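SusD-like carbohydrate binding protein BF1063 (Bacteroides fragilis NCTC 9343, PDB 3I4G) probably binds carbohydrate at the outer membrane of the cell, as a member of the SusD family of glycan-binding lipoproteins. Local coordinates at residues A[170-175]-A[203-208]; A[229-233]-A[248-252]; A[263-268]-A[375-380]; A[405-410]-A[428-432]; A[483-487]-A[496-500]. All coordinates share one frame; numbering follows the deposited sequence. Where two conformers were deposited one is given.

Contact 1: A[170-175]-A[203-208]; sequences CVTEFT and FLGRTC
Phe174 lays one face of its ring against Phe203 across an antiparallel pair of helices, 163-180 and 197-211. The short segments approach to 9.3 Å between axes, with their directions 166° apart. Such helix pairs build the TPR-like helical part of SusD proteins. Phe203 CB sits over the Phe174 ring, 3.7 Å from its centroid and 16° off the normal, a CH-pi contact. The two rings are roughly parallel but slid apart, so they barely overlap. At the edge of the Phe174 ring lies the hydroxyl of Thr207, with OG1 3.4 Å from CE2. Farther along, Val171 meets Leu204 through CG1 and CD1, while its CG2 branch touches Thr207 CG2 at 3.7 Å. Leu204 has CG anti to its backbone N (chi1 175°), and this carries both methyls to Thr175 OG1. Around this shell, helix 116-139 covers the pair: Ala130 touches Phe174, and the ring of Phe134 meets Phe203 edge-to-face. The hydroxyls of Thr175 and Thr207 are turned back to their own helices. Thr175 OG1 donates to Val171 O. Thr207 OG1 donates to Phe203 O at 2.9 Å, and Thr207 N reaches that oxygen from the opposite face of its carbonyl plane.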
# COMPACT_ATOMS: atom_id res chain seq x y z
N CYS A 170 2.36 20.61 -1.75
CA CYS A 170 3.09 19.38 -1.38
C CYS A 170 4.44 19.33 -2.08
O CYS A 170 5.41 18.91 -1.49
CB CYS A 170 2.29 18.14 -1.71
SG CYS A 170 0.89 17.79 -0.60
N VAL A 171 4.51 19.74 -3.34
CA VAL A 171 5.81 19.79 -4.03
C VAL A 171 6.78 20.68 -3.26
O VAL A 171 7.92 20.28 -2.98
CB VAL A 171 5.65 20.28 -5.48
CG1 VAL A 171 6.99 20.70 -6.07
CG2 VAL A 171 4.94 19.21 -6.33
N THR A 172 6.34 21.87 -2.88
CA THR A 172 7.19 22.79 -2.15
C THR A 172 7.63 22.18 -0.82
O THR A 172 8.82 22.23 -0.46
CB THR A 172 6.46 24.11 -1.90
OG1 THR A 172 6.09 24.67 -3.17
CG2 THR A 172 7.34 25.09 -1.09
N GLU A 173 6.69 21.61 -0.09
CA GLU A 173 6.99 21.03 1.22
C GLU A 173 7.91 19.81 1.16
O GLU A 173 8.85 19.70 1.95
CB GLU A 173 5.68 20.67 1.91
CG GLU A 173 4.84 21.87 2.32
CD GLU A 173 5.51 22.75 3.34
OE1 GLU A 173 5.80 22.25 4.45
OE2 GLU A 173 5.74 23.97 3.05
N PHE A 174 7.66 18.88 0.25
CA PHE A 174 8.53 17.70 0.14
C PHE A 174 9.91 18.10 -0.33
O PHE A 174 10.91 17.50 0.12
CB PHE A 174 7.96 16.64 -0.80
CG PHE A 174 6.77 15.88 -0.25
CD1 PHE A 174 6.83 15.26 0.98
CD2 PHE A 174 5.61 15.76 -0.99
CE1 PHE A 174 5.75 14.58 1.49
CE2 PHE A 174 4.54 15.06 -0.48
CZ PHE A 174 4.61 14.49 0.76
N THR A 175 9.99 19.10 -1.21
CA THR A 175 11.29 19.56 -1.69
C THR A 175 12.12 20.18 -0.54
O THR A 175 13.30 19.87 -0.36
CB THR A 175 11.13 20.57 -2.82
OG1 THR A 175 10.45 19.95 -3.91
CG2 THR A 175 12.48 21.11 -3.31
N PHE A 203 8.05 10.68 -2.10
CA PHE A 203 6.74 11.30 -2.04
C PHE A 203 6.61 12.50 -2.97
O PHE A 203 5.54 12.72 -3.54
CB PHE A 203 6.36 11.68 -0.60
CG PHE A 203 5.77 10.54 0.15
CD1 PHE A 203 4.41 10.32 0.10
CD2 PHE A 203 6.55 9.65 0.88
CE1 PHE A 203 3.82 9.25 0.76
CE2 PHE A 203 5.95 8.59 1.57
CZ PHE A 203 4.59 8.37 1.46
N LEU A 204 7.69 13.23 -3.16
CA LEU A 204 7.71 14.28 -4.19
C LEU A 204 7.40 13.67 -5.55
O LEU A 204 6.58 14.20 -6.31
CB LEU A 204 9.08 14.97 -4.25
CG LEU A 204 9.31 15.99 -5.33
CD1 LEU A 204 8.28 17.13 -5.21
CD2 LEU A 204 10.73 16.54 -5.23
N GLY A 205 8.08 12.60 -5.91
CA GLY A 205 7.81 11.92 -7.16
C GLY A 205 6.38 11.45 -7.29
O GLY A 205 5.77 11.64 -8.35
N ARG A 206 5.82 10.85 -6.25
CA ARG A 206 4.43 10.43 -6.32
C ARG A 206 3.50 11.64 -6.49
O ARG A 206 2.49 11.57 -7.22
CB ARG A 206 3.99 9.65 -5.07
CG ARG A 206 4.53 8.25 -4.88
CD ARG A 206 3.87 7.63 -3.68
NE ARG A 206 4.16 6.22 -3.49
CZ ARG A 206 3.58 5.52 -2.55
NH1 ARG A 206 2.75 6.12 -1.69
NH2 ARG A 206 3.83 4.24 -2.44
N THR A 207 3.81 12.73 -5.81
CA THR A 207 3.00 13.97 -5.95
C THR A 207 3.03 14.43 -7.39
O THR A 207 1.99 14.76 -7.97
CB THR A 207 3.54 15.05 -5.02
OG1 THR A 207 3.41 14.62 -3.67
CG2 THR A 207 2.78 16.39 -5.19
N CYS A 208 4.19 14.45 -8.01
CA CYS A 208 4.29 14.88 -9.39
C CYS A 208 3.51 13.96 -10.34
O CYS A 208 2.92 14.41 -11.32
CB CYS A 208 5.74 14.96 -9.84
SG CYS A 208 6.78 16.21 -9.06

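Contact 2: A[229-233]-A[248-252]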
# COMPACT_ATOMS: atom_id res chain seq x y z
N ASP A 229 22.51 5.60 -2.67
CA ASP A 229 22.44 4.93 -1.36
C ASP A 229 21.58 3.69 -1.38
O ASP A 229 21.64 2.90 -0.43
CB ASP A 229 21.86 5.84 -0.27
CG ASP A 229 22.66 7.09 -0.02
OD1 ASP A 229 23.78 7.19 -0.50
OD2 ASP A 229 22.14 7.96 0.73
N ASN A 230 20.76 3.51 -2.43
CA ASN A 230 19.79 2.44 -2.46
C ASN A 230 20.05 1.45 -3.59
O ASN A 230 20.68 1.74 -4.59
CB ASN A 230 18.42 3.07 -2.57
CG ASN A 230 18.10 3.95 -1.38
OD1 ASN A 230 18.10 5.19 -1.48
ND2 ASN A 230 17.89 3.33 -0.24
N ALA A 231 19.53 0.25 -3.37
CA ALA A 231 19.74 -0.85 -4.31
C ALA A 231 18.68 -1.89 -4.10
O ALA A 231 18.13 -2.01 -3.03
CB ALA A 231 21.11 -1.48 -4.07
N ILE A 232 18.45 -2.67 -5.15
CA ILE A 232 17.53 -3.80 -5.10
C ILE A 232 18.10 -4.93 -4.26
O ILE A 232 19.23 -5.37 -4.49
CB ILE A 232 17.21 -4.26 -6.54
CG1 ILE A 232 16.43 -3.17 -7.28
CG2 ILE A 232 16.44 -5.58 -6.55
CD1 ILE A 232 15.05 -2.79 -6.67
N ASN A 233 17.35 -5.40 -3.27
CA ASN A 233 17.77 -6.47 -2.40
C ASN A 233 17.70 -7.83 -3.09
O ASN A 233 16.75 -8.09 -3.82
CB ASN A 233 16.86 -6.52 -1.18
CG ASN A 233 17.43 -7.32 -0.05
OD1 ASN A 233 18.56 -7.09 0.39
ND2 ASN A 233 16.61 -8.21 0.52
N ASN A 248 18.53 -3.82 4.76
CA ASN A 248 18.76 -3.81 3.34
C ASN A 248 18.80 -2.36 2.86
O ASN A 248 18.48 -1.43 3.61
CB ASN A 248 17.68 -4.64 2.61
CG ASN A 248 16.31 -4.06 2.75
OD1 ASN A 248 16.02 -3.03 2.17
ND2 ASN A 248 15.45 -4.70 3.53
N LYS A 249 19.16 -2.18 1.60
CA LYS A 249 19.28 -0.84 1.00
C LYS A 249 18.10 -0.51 0.10
O LYS A 249 18.14 0.46 -0.66
CB LYS A 249 20.60 -0.74 0.23
CG LYS A 249 21.80 -0.79 1.19
CD LYS A 249 23.10 -0.57 0.50
CE LYS A 249 24.20 -0.40 1.52
NZ LYS A 249 25.46 -0.08 0.80
N GLU A 250 17.03 -1.32 0.19
CA GLU A 250 15.86 -1.12 -0.68
C GLU A 250 14.70 -0.41 0.03
O GLU A 250 14.04 0.44 -0.57
CB GLU A 250 15.36 -2.46 -1.22
CG GLU A 250 14.06 -2.35 -2.02
CD GLU A 250 13.82 -3.46 -3.00
OE1 GLU A 250 14.68 -4.35 -3.14
OE2 GLU A 250 12.75 -3.39 -3.65
N ASN A 251 14.47 -0.74 1.29
CA ASN A 251 13.35 -0.18 2.04
C ASN A 251 13.74 1.22 2.54
O ASN A 251 14.44 1.38 3.51
CB ASN A 251 12.93 -1.10 3.19
CG ASN A 251 12.26 -2.37 2.70
OD1 ASN A 251 11.76 -2.44 1.57
ND2 ASN A 251 12.26 -3.40 3.55
N ILE A 252 13.26 2.22 1.82
CA ILE A 252 13.60 3.63 2.05
C ILE A 252 12.81 4.20 3.21
O ILE A 252 13.38 4.88 4.06
CB ILE A 252 13.36 4.42 0.77
CG1 ILE A 252 14.43 4.05 -0.27
CG2 ILE A 252 13.41 5.94 1.02
CD1 ILE A 252 14.12 4.48 -1.72
O HOH W 1 19.03 -3.78 -0.73
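Lys249 O is gripped by two donors from segment 229-233, the loop that follows helix 214-227. The partner segment holds an Asx turn, in which Asn248 OD1 accepts from Glu250 N and also from Asn251 N. This turn leads into the short strand 251-252. Asn230 ND2 donates to Lys249 O at 2.9 Å with a nearly straight bond, 163° at the hydrogen. Ala231 N reaches the same oxygen at 3.1 Å from the opposite face of the carbonyl plane. Beside this, Ile252 CG1 packs against the Asn230 amide, 3.5 Å from ND2, and the two side chains cross at about a right angle. Glu250 is buried too. Its chain is extended, with CG anti to the backbone N (chi1 174°), and this takes OE1 to Asn233 N. Arg420 and Arg386 form salt bridges with its two oxygens, which would probably favour the charged form. The other side is looser. Lys249 is exposed; its CB, CG and CD pass along Asp229 O at 3.8 Å or more, CB also nears Ala231, and its amine extends off from the other segment. A water bridges the two backbones: it donates to Ala231 O and accepts from Lys249 N at 2.8 Å.

Contact 3: A[263-268]-A[375-380]. With EDO (1,2-ethanediol), chain C.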
# COMPACT_ATOMS: atom_id res chain seq x y z
N GLY A 263 3.05 -3.39 18.90
CA GLY A 263 3.11 -4.58 18.07
C GLY A 263 2.04 -4.50 17.01
O GLY A 263 1.07 -3.77 17.13
N THR A 264 2.21 -5.24 15.95
CA THR A 264 1.19 -5.31 14.91
C THR A 264 0.19 -6.44 15.14
O THR A 264 0.55 -7.51 15.62
CB THR A 264 1.78 -5.44 13.48
OG1 THR A 264 0.67 -5.55 12.58
CG2 THR A 264 2.73 -6.67 13.32
N GLY A 265 -1.08 -6.15 14.89
CA GLY A 265 -2.11 -7.17 14.91
C GLY A 265 -2.36 -7.80 13.55
O GLY A 265 -3.32 -8.58 13.42
N LEU A 266 -1.55 -7.49 12.55
CA LEU A 266 -1.75 -8.02 11.22
C LEU A 266 -1.80 -9.55 11.24
O LEU A 266 -2.64 -10.14 10.56
CB LEU A 266 -0.68 -7.53 10.22
CG LEU A 266 -0.81 -8.04 8.80
CD1 LEU A 266 -2.17 -7.66 8.15
CD2 LEU A 266 0.38 -7.55 7.98
N PRO A 267 -0.92 -10.26 11.99
CA PRO A 267 -1.05 -11.73 12.00
C PRO A 267 -2.41 -12.23 12.49
O PRO A 267 -3.01 -13.12 11.88
CB PRO A 267 0.09 -12.16 12.92
CG PRO A 267 1.08 -11.02 12.82
CD PRO A 267 0.21 -9.81 12.81
N GLN A 268 -2.91 -11.68 13.60
CA GLN A 268 -4.23 -12.10 14.06
C GLN A 268 -5.25 -11.91 12.97
O GLN A 268 -6.18 -12.74 12.79
CB GLN A 268 -4.61 -11.26 15.28
CG GLN A 268 -6.04 -11.52 15.78
CD GLN A 268 -6.21 -12.88 16.38
OE1 GLN A 268 -6.01 -13.05 17.59
NE2 GLN A 268 -6.52 -13.88 15.55
N VAL A 375 0.08 -13.19 18.27
CA VAL A 375 -0.39 -12.75 16.95
C VAL A 375 -1.14 -11.42 16.99
O VAL A 375 -1.30 -10.80 15.93
CB VAL A 375 -1.25 -13.81 16.23
CG1 VAL A 375 -0.37 -15.03 15.90
CG2 VAL A 375 -2.51 -14.19 17.02
N GLN A 376 -1.56 -10.98 18.18
CA GLN A 376 -2.25 -9.71 18.34
C GLN A 376 -1.27 -8.55 18.57
O GLN A 376 -1.66 -7.40 18.53
CB GLN A 376 -3.25 -9.76 19.50
CG GLN A 376 -4.34 -10.75 19.29
CD GLN A 376 -5.39 -10.81 20.39
OE1 GLN A 376 -5.21 -10.27 21.49
NE2 GLN A 376 -6.49 -11.49 20.11
N SER A 377 -0.00 -8.84 18.82
CA SER A 377 0.99 -7.81 19.09
C SER A 377 2.36 -8.40 18.77
O SER A 377 3.13 -8.81 19.64
CB SER A 377 0.90 -7.38 20.54
OG SER A 377 1.82 -6.32 20.84
N ALA A 378 2.66 -8.39 17.48
CA ALA A 378 3.83 -9.04 16.91
C ALA A 378 4.84 -8.04 16.42
O ALA A 378 4.55 -6.87 16.17
CB ALA A 378 3.39 -9.93 15.72
N ASN A 379 6.06 -8.54 16.25
CA ASN A 379 7.04 -7.80 15.50
C ASN A 379 6.58 -7.76 14.06
O ASN A 379 5.95 -8.70 13.56
CB ASN A 379 8.40 -8.49 15.56
CG ASN A 379 9.02 -8.45 16.91
OD1 ASN A 379 8.97 -7.45 17.62
ND2 ASN A 379 9.70 -9.54 17.24
N GLY A 380 6.90 -6.71 13.34
CA GLY A 380 6.53 -6.60 11.93
C GLY A 380 7.28 -5.50 11.25
O GLY A 380 7.82 -4.60 11.89
C1 EDO C . 4.65 -11.07 11.93
O1 EDO C . 4.28 -9.69 11.76
C2 EDO C . 5.91 -11.24 11.10
O2 EDO C . 6.03 -12.60 10.74
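The amide groups of Gln268 and Gln376 meet with their planes 60° apart. In one of two modelled conformers of Gln376, its NE2 donates to Gln268 OE1 at 3.0 Å, so this bond may be partial. The acceptor lies close to the plane of the Gln376 amide, while the donor is tilted 25° from the Gln268 carbonyl plane. The two side chains run side by side, pointing the same way. Gln268 is bent at chi2 (69°), and this turns its amide toward Gln376. Val375 CG2 touches the Gln268 amide, 3.7 Å from OE1. Pro267 packs next to them: its CB lies on Val375 CB, and its CG meets Ala378 CB at 3.9 Å. Thr264 and Ala378 form an antiparallel hydrogen-bonded pair, a single bridge; Thr264 N to Ala378 O and Ala378 N to Thr264 O are both 2.9 Å. Thr264 OG1 accepts from Leu266 N, an ST turn where helix 266-270 starts. Gln268 N donates to Val375 O from above its carbonyl plane. A 1,2-ethanediol, probably from the crystallisation liquor, sits by Pro267 CG and Thr264 CG2. Its O1 donates to Asn379 O at 2.6 Å, and the molecule is also bonded to Glu367 N. The contact ties the start of helix 266-270 to the loop before strand 380-386. Tyr50 of helix 50-54 touches Thr264, and Asp38 accepts from both Gly263 N and Ser377 OG.

Contact 4: A[405-410]-A[428-432]; sequences ITQGIL and VTEVT
Gln407 reaches Val428 and Thr429 through a bent side chain. CG is anti to the backbone N (chi1 -171°), and a turn at chi2 (62°) folds the amide across to the loop. NE2 then donates to Val428 O at 3.1 Å. This bond is nearly straight, with 172° at the hydrogen, and it lies in the planes of both the amide and the carbonyl. NE2 has a second acceptor, Asp411 OD1. At the other end of the amide, OE1 sits 3.4 Å from Thr429 CA. A water donates to OE1 and to Thr429 O, so both ends of the Gln407 amide are held to the loop, one directly and one through water. Leu410 carries much of the apolar contact. Its CD1 enters the bend of segment 428-432 and lies 3.5 Å from Glu430 O and 3.8 Å from Val431 CG1. Glu430 O is buried here and has no hydrogen-bond partner in the model. Val431 covers the start of the other segment, with CB 3.5 Å from Ile405 O. A second water links these ends by accepting from Ile405 N and donating to Val431 O. Thr406 caps its own helix: OG1 accepts from Ile409 N at 3.0 Å. Leu436 of helix 433-447 touches both Ile405 and Leu410, and Leu395 and Leu398 of helix 387-400 lie against Ile405. The arrangement is a junction in the helical part of the SusD fold, where the N-capped start of helix 407-412 packs on the loop that leads into helix 433-447.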
# COMPACT_ATOMS: atom_id res chain seq x y z
N ILE A 405 13.45 5.85 -24.56
CA ILE A 405 13.83 4.77 -23.69
C ILE A 405 14.87 3.92 -24.41
O ILE A 405 14.68 3.55 -25.57
CB ILE A 405 12.62 3.92 -23.34
CG1 ILE A 405 11.46 4.79 -22.82
CG2 ILE A 405 13.03 2.82 -22.37
CD1 ILE A 405 11.80 5.61 -21.60
N THR A 406 15.98 3.69 -23.73
CA THR A 406 17.06 2.87 -24.24
C THR A 406 17.13 1.57 -23.47
O THR A 406 16.60 1.44 -22.36
CB THR A 406 18.41 3.55 -24.08
OG1 THR A 406 18.73 3.69 -22.69
CG2 THR A 406 18.42 4.92 -24.77
N GLN A 407 17.83 0.59 -24.02
CA GLN A 407 18.03 -0.65 -23.29
C GLN A 407 18.78 -0.37 -21.98
O GLN A 407 18.51 -1.02 -20.98
CB GLN A 407 18.77 -1.69 -24.12
CG GLN A 407 18.83 -3.07 -23.51
CD GLN A 407 17.43 -3.66 -23.34
OE1 GLN A 407 16.64 -3.63 -24.28
NE2 GLN A 407 17.14 -4.20 -22.16
N GLY A 408 19.69 0.60 -21.95
CA GLY A 408 20.38 0.96 -20.73
C GLY A 408 19.42 1.42 -19.65
O GLY A 408 19.57 1.07 -18.46
N ILE A 409 18.46 2.25 -20.02
CA ILE A 409 17.43 2.71 -19.06
C ILE A 409 16.58 1.54 -18.58
O ILE A 409 16.29 1.43 -17.40
CB ILE A 409 16.56 3.82 -19.67
CG1 ILE A 409 17.38 5.08 -19.82
CG2 ILE A 409 15.30 4.11 -18.82
CD1 ILE A 409 16.73 6.16 -20.71
N LEU A 410 16.19 0.65 -19.49
CA LEU A 410 15.44 -0.53 -19.08
C LEU A 410 16.26 -1.35 -18.10
O LEU A 410 15.74 -1.84 -17.10
CB LEU A 410 15.02 -1.38 -20.29
CG LEU A 410 14.08 -0.76 -21.30
CD1 LEU A 410 13.93 -1.66 -22.52
CD2 LEU A 410 12.69 -0.48 -20.67
N VAL A 428 13.09 -7.18 -20.08
CA VAL A 428 12.29 -6.43 -21.04
C VAL A 428 13.22 -5.73 -22.01
O VAL A 428 14.25 -5.19 -21.61
CB VAL A 428 11.40 -5.39 -20.30
CG1 VAL A 428 10.71 -4.44 -21.27
CG2 VAL A 428 10.37 -6.11 -19.43
N THR A 429 12.84 -5.70 -23.29
CA THR A 429 13.58 -5.01 -24.34
C THR A 429 12.71 -3.99 -25.10
O THR A 429 13.23 -3.26 -25.96
CB THR A 429 14.18 -6.03 -25.36
OG1 THR A 429 13.12 -6.81 -25.94
CG2 THR A 429 15.15 -6.98 -24.66
N GLU A 430 11.42 -3.93 -24.74
CA GLU A 430 10.45 -3.07 -25.42
C GLU A 430 10.75 -1.63 -25.17
O GLU A 430 10.81 -1.21 -24.01
CB GLU A 430 9.03 -3.36 -24.92
CG GLU A 430 7.98 -2.45 -25.59
CD GLU A 430 7.95 -2.70 -27.08
OE1 GLU A 430 7.56 -3.82 -27.47
OE2 GLU A 430 8.33 -1.79 -27.85
N VAL A 431 10.90 -0.84 -26.25
CA VAL A 431 11.16 0.60 -26.07
C VAL A 431 10.07 1.49 -26.72
O VAL A 431 10.16 2.72 -26.58
CB VAL A 431 12.55 1.01 -26.60
CG1 VAL A 431 13.67 0.23 -25.84
CG2 VAL A 431 12.64 0.83 -28.12
N THR A 432 9.07 0.89 -27.38
CA THR A 432 7.95 1.63 -28.00
C THR A 432 7.04 2.13 -26.87
O THR A 432 6.50 1.33 -26.12
CB THR A 432 7.22 0.78 -28.97
OG1 THR A 432 8.12 0.47 -30.06
CG2 THR A 432 6.01 1.53 -29.54
O HOH W 2 11.07 5.11 -26.62
O HOH W 3 15.90 -3.05 -26.75

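Contact 5: A[483-487]-A[496-500]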
# COMPACT_ATOMS: atom_id res chain seq x y z
N TYR A 483 -18.34 -27.75 -5.84
CA TYR A 483 -18.28 -26.47 -6.53
C TYR A 483 -19.51 -26.13 -7.33
O TYR A 483 -20.11 -25.03 -7.17
CB TYR A 483 -17.06 -26.48 -7.48
CG TYR A 483 -17.01 -25.26 -8.36
CD1 TYR A 483 -16.45 -24.08 -7.91
CD2 TYR A 483 -17.50 -25.28 -9.66
CE1 TYR A 483 -16.42 -22.93 -8.70
CE2 TYR A 483 -17.45 -24.14 -10.46
CZ TYR A 483 -16.89 -22.98 -9.97
OH TYR A 483 -16.88 -21.89 -10.80
N ALA A 484 -19.95 -27.04 -8.19
CA ALA A 484 -21.04 -26.73 -9.10
C ALA A 484 -22.34 -26.30 -8.44
O ALA A 484 -23.10 -25.48 -9.01
CB ALA A 484 -21.33 -27.95 -10.02
N THR A 485 -22.62 -26.84 -7.27
CA THR A 485 -23.88 -26.52 -6.57
C THR A 485 -23.75 -25.51 -5.45
O THR A 485 -24.77 -25.14 -4.85
CB THR A 485 -24.52 -27.81 -6.01
OG1 THR A 485 -23.59 -28.49 -5.16
CG2 THR A 485 -24.98 -28.72 -7.16
N THR A 486 -22.54 -25.04 -5.15
CA THR A 486 -22.36 -24.11 -4.04
C THR A 486 -21.79 -22.76 -4.47
O THR A 486 -22.03 -21.79 -3.78
CB THR A 486 -21.55 -24.74 -2.89
OG1 THR A 486 -20.23 -25.10 -3.32
CG2 THR A 486 -22.26 -25.99 -2.36
N THR A 487 -21.02 -22.67 -5.56
CA THR A 487 -20.61 -21.34 -6.01
C THR A 487 -21.89 -20.55 -6.37
O THR A 487 -22.81 -21.10 -6.96
CB THR A 487 -19.63 -21.41 -7.19
OG1 THR A 487 -19.20 -20.09 -7.53
CG2 THR A 487 -20.25 -22.08 -8.42
N TYR A 496 -13.46 -22.92 -13.47
CA TYR A 496 -13.90 -23.40 -12.16
C TYR A 496 -13.46 -22.51 -11.00
O TYR A 496 -13.27 -22.95 -9.86
CB TYR A 496 -13.43 -24.86 -11.90
CG TYR A 496 -13.86 -25.84 -12.97
CD1 TYR A 496 -13.06 -26.04 -14.10
CD2 TYR A 496 -15.03 -26.54 -12.87
CE1 TYR A 496 -13.46 -26.88 -15.11
CE2 TYR A 496 -15.42 -27.43 -13.88
CZ TYR A 496 -14.62 -27.60 -14.95
OH TYR A 496 -15.02 -28.49 -15.97
N ARG A 497 -13.34 -21.20 -11.27
CA ARG A 497 -12.97 -20.25 -10.23
C ARG A 497 -14.17 -20.00 -9.31
O ARG A 497 -15.31 -19.93 -9.75
CB ARG A 497 -12.47 -18.94 -10.83
CG ARG A 497 -11.21 -19.10 -11.66
CD ARG A 497 -10.82 -17.82 -12.36
NE ARG A 497 -11.92 -17.41 -13.22
CZ ARG A 497 -12.17 -16.16 -13.59
NH1 ARG A 497 -11.34 -15.19 -13.29
NH2 ARG A 497 -13.27 -15.88 -14.26
N TRP A 498 -13.92 -19.85 -8.03
CA TRP A 498 -14.97 -19.59 -7.05
C TRP A 498 -15.57 -18.18 -7.25
O TRP A 498 -14.83 -17.23 -7.40
CB TRP A 498 -14.41 -19.73 -5.62
CG TRP A 498 -15.41 -19.62 -4.56
CD1 TRP A 498 -15.60 -18.59 -3.69
CD2 TRP A 498 -16.41 -20.60 -4.23
NE1 TRP A 498 -16.64 -18.87 -2.85
CE2 TRP A 498 -17.16 -20.09 -3.16
CE3 TRP A 498 -16.74 -21.85 -4.75
CZ2 TRP A 498 -18.21 -20.82 -2.56
CZ3 TRP A 498 -17.79 -22.55 -4.18
CH2 TRP A 498 -18.50 -22.04 -3.09
N TYR A 499 -16.91 -18.05 -7.20
CA TYR A 499 -17.53 -16.74 -7.29
C TYR A 499 -17.38 -16.05 -5.92
O TYR A 499 -17.85 -16.56 -4.90
CB TYR A 499 -19.01 -16.80 -7.65
CG TYR A 499 -19.61 -15.41 -7.67
CD1 TYR A 499 -19.47 -14.58 -8.80
CD2 TYR A 499 -20.25 -14.88 -6.55
CE1 TYR A 499 -19.96 -13.31 -8.81
CE2 TYR A 499 -20.76 -13.58 -6.56
CZ TYR A 499 -20.61 -12.82 -7.70
OH TYR A 499 -21.12 -11.53 -7.74
N VAL A 500 -16.74 -14.87 -5.93
CA VAL A 500 -16.51 -14.14 -4.70
C VAL A 500 -17.51 -13.01 -4.47
O VAL A 500 -18.10 -12.91 -3.39
CB VAL A 500 -15.08 -13.59 -4.68
CG1 VAL A 500 -14.79 -12.82 -3.42
CG2 VAL A 500 -14.11 -14.76 -4.75
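Tyr483 reaches across to segment 496-500 with its whole ring. Its CG stands anti to the backbone N (chi1 173°), and CB leads the ring in between Tyr496 and Thr487. One ring face looks to Tyr496 CB, and Thr487 CG2 lies over the opposite face. On one side of the ring, CD1 touches Trp498 CE3 at 3.9 Å, and CE1 comes to 3.4 Å from Tyr496 O. On the other side, CE2 meets Tyr496 CD2 at 4.2 Å. At the tip, Tyr483 OH donates to Arg497 O at 2.7 Å, from above the carbonyl plane. The same hydroxyl is also bonded to Asp491 N. The acceptor belongs to strand 497-502, which pairs antiparallel with strand 471-476; the short, weakly bonded helix at about 483-486 lies in their connection and folds back on the second strand. Trp498 receives the end of this turn and Thr487. Thr487 CA lies over its six-membered ring, 3.9 Å from the centroid in a CH-pi contact. Thr486 OG1, hydrogen-bonded to Gln482 O, is at the ring edge, 3.5 Å from Trp498 CH2. Thr487 OG1 accepts from Tyr499 N at 3.1 Å and has Glu489 O as a further partner.

The five contacts follow one another along the chain, and none touches another. Contact 1 joins two helices of the N-terminal region; the other four lie later in the chain. Contacts 1 and 2 are nearest in space, about 8 Å between nearest atoms, and helix 197-211 serves both: Gln198 and Ala199 touch contact 2. Strand 380-386 begins at contact 3 and passes beside contact 2, their centres about 25 Å apart. Helix 387-400 then runs from contact 2 toward contact 4, about 23 Å between centres. Contact 5 is remote from contact 1, about 46 Å between centres. Only contact 3 includes a bound small molecule, the ethanediol, which is no evidence for where sugar binds.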